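Local coordinates for protein type-2Ba cytolytic delta-endotoxin (Bacillus thuringiensis serovar israelensis, PDB 2RCI) that probably kills the larvae of dipteran insects by making pores in the epithelial cell membranes of the midgut, at residues A[75-78]-A[79-83]; A[104-107]-A[108-112]. One frame throughout, in Å; residues are numbered along the deposited sequence.

Contact 1 (A[75-78]-A[79-83])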
loop_
_atom_site.group_PDB
_atom_site.type_symbol
_atom_site.label_atom_id
_atom_site.label_comp_id
_atom_site.label_asym_id
_atom_site.label_seq_id
_atom_site.Cartn_x
_atom_site.Cartn_y
_atom_site.Cartn_z
ATOM N N SER A 75 -14.676 -4.525 -6.960
ATOM C CA SER A 75 -14.474 -3.263 -7.716
ATOM C C SER A 75 -14.831 -1.985 -6.949
ATOM O O SER A 75 -14.115 -0.993 -7.014
ATOM C CB SER A 75 -15.307 -3.302 -9.007
ATOM O OG SER A 75 -16.695 -3.355 -8.681
ATOM N N VAL A 76 -15.951 -2.012 -6.227
ATOM C CA VAL A 76 -16.429 -0.852 -5.448
ATOM C C VAL A 76 -15.449 -0.565 -4.301
ATOM O O VAL A 76 -15.125 0.593 -4.004
ATOM C CB VAL A 76 -17.876 -1.097 -4.972
ATOM C CG1 VAL A 76 -18.374 0.015 -4.059
ATOM C CG2 VAL A 76 -18.787 -1.239 -6.225
ATOM N N MET A 77 -14.956 -1.634 -3.684
ATOM C CA MET A 77 -13.937 -1.510 -2.641
ATOM C C MET A 77 -12.659 -0.851 -3.163
ATOM O O MET A 77 -12.102 0.048 -2.520
ATOM C CB MET A 77 -13.595 -2.873 -2.042
ATOM C CG MET A 77 -12.538 -2.774 -0.960
ATOM S SD MET A 77 -12.438 -4.271 0.028
ATOM C CE MET A 77 -12.198 -5.554 -1.205
ATOM N N ILE A 78 -12.214 -1.302 -4.332
ATOM C CA ILE A 78 -11.011 -0.760 -4.993
ATOM C C ILE A 78 -11.181 0.735 -5.266
ATOM O O ILE A 78 -10.244 1.513 -5.028
ATOM C CB ILE A 78 -10.692 -1.562 -6.295
ATOM C CG1 ILE A 78 -10.164 -2.967 -5.933
ATOM C CG2 ILE A 78 -9.672 -0.802 -7.183
ATOM C CD1 ILE A 78 -10.157 -3.957 -7.130
ATOM N N SER A 79 -12.349 1.122 -5.791
ATOM C CA SER A 79 -12.667 2.546 -6.052
ATOM C C SER A 79 -12.621 3.390 -4.770
ATOM O O SER A 79 -12.071 4.505 -4.773
ATOM C CB SER A 79 -14.031 2.696 -6.708
ATOM O OG SER A 79 -14.050 2.021 -7.956
ATOM N N GLN A 80 -13.232 2.864 -3.702
ATOM C CA GLN A 80 -13.171 3.511 -2.395
ATOM C C GLN A 80 -11.738 3.702 -1.915
ATOM O O GLN A 80 -11.381 4.797 -1.467
ATOM C CB GLN A 80 -14.013 2.763 -1.345
ATOM C CG GLN A 80 -15.508 3.019 -1.545
ATOM C CD GLN A 80 -16.409 2.375 -0.478
ATOM O OE1 GLN A 80 -17.584 2.103 -0.738
ATOM N NE2 GLN A 80 -15.872 2.144 0.705
ATOM N N ILE A 81 -10.913 2.669 -2.050
ATOM C CA ILE A 81 -9.516 2.758 -1.552
ATOM C C ILE A 81 -8.690 3.727 -2.415
ATOM O O ILE A 81 -7.864 4.457 -1.893
ATOM C CB ILE A 81 -8.899 1.359 -1.416
ATOM C CG1 ILE A 81 -9.574 0.663 -0.219
ATOM C CG2 ILE A 81 -7.370 1.411 -1.269
ATOM C CD1 ILE A 81 -9.337 -0.825 -0.119
ATOM N N LYS A 82 -8.964 3.777 -3.725
ATOM C CA LYS A 82 -8.329 4.792 -4.581
ATOM C C LYS A 82 -8.606 6.204 -4.049
ATOM O O LYS A 82 -7.715 7.046 -3.984
ATOM C CB LYS A 82 -8.837 4.692 -6.023
ATOM C CG LYS A 82 -8.161 5.677 -7.007
ATOM C CD LYS A 82 -8.927 5.793 -8.313
ATOM C CE LYS A 82 -8.104 6.643 -9.348
ATOM N NZ LYS A 82 -8.876 6.872 -10.608
ATOM N N GLU A 83 -9.845 6.456 -3.655
ATOM C CA GLU A 83 -10.197 7.774 -3.142
ATOM C C GLU A 83 -9.506 8.044 -1.805
ATOM O O GLU A 83 -9.085 9.171 -1.539
ATOM C CB GLU A 83 -11.718 7.953 -3.033
ATOM C CG GLU A 83 -12.415 8.038 -4.426
ATOM C CD GLU A 83 -11.702 8.980 -5.421
ATOM O OE1 GLU A 83 -11.498 10.165 -5.087
ATOM O OE2 GLU A 83 -11.325 8.533 -6.522
#
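The carbonyl oxygen of Met77 takes the backbone N-H of Ile81, with O and N 2.9 Å apart. This is a regular alpha-helical bond, within helix 74-89 of one of the two helix layers that flank the central beta-sheet. Its neighbours follow the same i to i+4 pattern. Gln80 N bonds to Val76 O at 3.0 Å, Lys82 N to Ile78 O at 2.9 Å, and Ser79 N to Ser75 O. The Ser79 N-H points well at its acceptor (162°). The Ser79 hydroxyl also lies near that carbonyl, with Ser79 OG 3.2 Å from Ser75 O. Ser75 OG is hydrogen-bonded to Glu73 OE2, just before the stretch.

The side chains divide between a buried and an exposed side. Met77 and Ile81 run side by side and point the same way, and both reach Phe110 of helix 96-110. Met77 also packs on Tyr180 and Val182 of strand 177-192. Ile78 is buried too and touches Thr107. Val76 and Ser79 are exposed. Gln80 lies at the border, packs on Ile68 and Ile72, and slants across Val76, and the Gln80 OE1 to Val76 CG1 distance is 4.0 Å. Gln80 CG is turned away from its own carbonyl carbon (chi1 -75°), which lays it 3.5 Å from Val76 O. The apolar touch within this stretch is made by methylene and methyl: Met77 CG meets Ile81 CD1 at 3.8 Å.

Contact 2 (A[104-107]-A[108-112]); sequences SAIT and NTFTN
Asn108 gives its backbone N-H to the carbonyl of Ser104, an ordinary helical bond of 2.9 Å from Asn108 N to Ser104 O. Its side chain folds back over the same turn, and Asn108 CG lies 3.4 Å from Ser104 O. Thr109 bonds twice to the preceding turn. Thr109 OG1 donates to Ala105 O at 3.0 Å, and the backbone N bonds to Ile106 O from above the carbonyl plane. The hydroxyl can reach back because it stands beside the backbone N (chi1 -65°), and this turns CG2 over the centre of the Phe110 ring. Phe110 runs alongside Ile106, with Phe110 CE2 4.0 Å from Ile106 CG2, and the ring also packs on Met77 and Ile81. Its N-H goes to Thr107 O, which is gripped by three donors. Thr111 supplies the other two: N arrives nearly along the C=O axis, while Thr111 OG1, at 2.8 Å from Thr107 O, approaches from above the carbonyl plane. The threonines are packed tightly, with Thr111 OG1 3.2 Å from Thr107 CG2. Thr107 OG1 itself bonds to Val103 O. Asn112 then turns back, and Asn112 ND2 donates to Asn108 OD1 at 2.7 Å. Thr109 N and Phe110 N each reach back three residues, the 3-10 pattern common where an alpha-helix runs out at its C-terminal end.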
loop_
_atom_site.group_PDB
_atom_site.type_symbol
_atom_site.label_atom_id
_atom_site.label_comp_id
_atom_site.label_asym_id
_atom_site.label_seq_id
_atom_site.Cartn_x
_atom_site.Cartn_y
_atom_site.Cartn_z
ATOM N N SER A 104 -3.850 -0.426 -10.338
ATOM C CA SER A 104 -3.347 -1.784 -10.583
ATOM C C SER A 104 -2.846 -2.411 -9.278
ATOM O O SER A 104 -3.108 -3.598 -8.983
ATOM C CB SER A 104 -2.214 -1.770 -11.621
ATOM O OG SER A 104 -1.672 -3.068 -11.779
ATOM N N ALA A 105 -2.090 -1.636 -8.518
ATOM C CA ALA A 105 -1.572 -2.109 -7.209
ATOM C C ALA A 105 -2.704 -2.418 -6.221
ATOM O O ALA A 105 -2.649 -3.459 -5.555
ATOM C CB ALA A 105 -0.572 -1.126 -6.613
ATOM N N ILE A 106 -3.719 -1.550 -6.129
ATOM C CA ILE A 106 -4.891 -1.837 -5.269
ATOM C C ILE A 106 -5.631 -3.103 -5.760
ATOM O O ILE A 106 -6.021 -3.953 -4.957
ATOM C CB ILE A 106 -5.867 -0.657 -5.147
ATOM C CG1 ILE A 106 -5.200 0.611 -4.587
ATOM C CG2 ILE A 106 -7.144 -1.057 -4.282
ATOM C CD1 ILE A 106 -6.117 1.862 -4.854
ATOM N N THR A 107 -5.803 -3.240 -7.075
ATOM C CA THR A 107 -6.466 -4.421 -7.648
ATOM C C THR A 107 -5.733 -5.719 -7.304
ATOM O O THR A 107 -6.362 -6.719 -6.927
ATOM C CB THR A 107 -6.626 -4.268 -9.170
ATOM O OG1 THR A 107 -7.391 -3.095 -9.406
ATOM C CG2 THR A 107 -7.351 -5.494 -9.778
ATOM N N ASN A 108 -4.402 -5.695 -7.404
ATOM C CA ASN A 108 -3.594 -6.847 -7.037
ATOM C C ASN A 108 -3.489 -7.115 -5.523
ATOM O O ASN A 108 -2.947 -8.148 -5.108
ATOM C CB ASN A 108 -2.210 -6.726 -7.698
ATOM C CG ASN A 108 -2.294 -6.902 -9.198
ATOM O OD1 ASN A 108 -3.150 -7.615 -9.675
ATOM N ND2 ASN A 108 -1.410 -6.240 -9.946
ATOM N N THR A 109 -4.082 -6.242 -4.717
ATOM C CA THR A 109 -4.132 -6.443 -3.258
ATOM C C THR A 109 -5.249 -7.456 -2.932
ATOM O O THR A 109 -5.163 -8.183 -1.949
ATOM C CB THR A 109 -4.415 -5.101 -2.552
ATOM O OG1 THR A 109 -3.311 -4.204 -2.758
ATOM C CG2 THR A 109 -4.689 -5.274 -1.015
ATOM N N PHE A 110 -6.261 -7.508 -3.807
ATOM C CA PHE A 110 -7.497 -8.281 -3.565
ATOM C C PHE A 110 -7.725 -9.393 -4.587
ATOM O O PHE A 110 -8.504 -10.341 -4.326
ATOM C CB PHE A 110 -8.716 -7.350 -3.562
ATOM C CG PHE A 110 -8.669 -6.313 -2.501
ATOM C CD1 PHE A 110 -8.797 -6.680 -1.151
ATOM C CD2 PHE A 110 -8.434 -4.966 -2.829
ATOM C CE1 PHE A 110 -8.771 -5.732 -0.145
ATOM C CE2 PHE A 110 -8.374 -3.970 -1.794
ATOM C CZ PHE A 110 -8.564 -4.364 -0.452
ATOM N N THR A 111 -7.111 -9.257 -5.765
ATOM C CA THR A 111 -7.328 -10.198 -6.890
ATOM C C THR A 111 -5.970 -10.601 -7.491
ATOM O O THR A 111 -4.935 -10.084 -7.081
ATOM C CB THR A 111 -8.274 -9.605 -8.021
ATOM O OG1 THR A 111 -7.633 -8.501 -8.671
ATOM C CG2 THR A 111 -9.669 -9.175 -7.461
ATOM N N ASN A 112 -5.986 -11.511 -8.472
ATOM C CA ASN A 112 -4.774 -12.100 -8.996
ATOM C C ASN A 112 -3.890 -12.619 -7.849
ATOM O O ASN A 112 -2.679 -12.475 -7.908
ATOM C CB ASN A 112 -3.977 -11.078 -9.806
ATOM C CG ASN A 112 -4.722 -10.573 -11.011
ATOM O OD1 ASN A 112 -5.271 -11.358 -11.788
ATOM N ND2 ASN A 112 -4.729 -9.245 -11.193
HETATM O O HOH W 1 0.419 -3.571 -10.268
#

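Overall arrangement
Both contacts are local and lie on consecutive helices, 74-89 and 96-110, which pack against each other on one side of the sheet. Contact 1 is regular helix and partly buried, with an exposed side. Contact 2 is more buried and lies at the C-terminal end of its helix, where one carbonyl, Thr107 O, takes backbone and hydroxyl donors together, and a threonine hydroxyl also bonds to Ala105 O. Its Thr109 and Phe110 also meet strands 132-142 and 150-162, whereas contact 1 reaches strands 66-69, 71-73 and 177-192. The contacts join by packing: Met77 CE lies 3.6 Å from Phe110 CD1, and the methyl Ile78 CD1 rests 3.7 Å from Thr107 OG1.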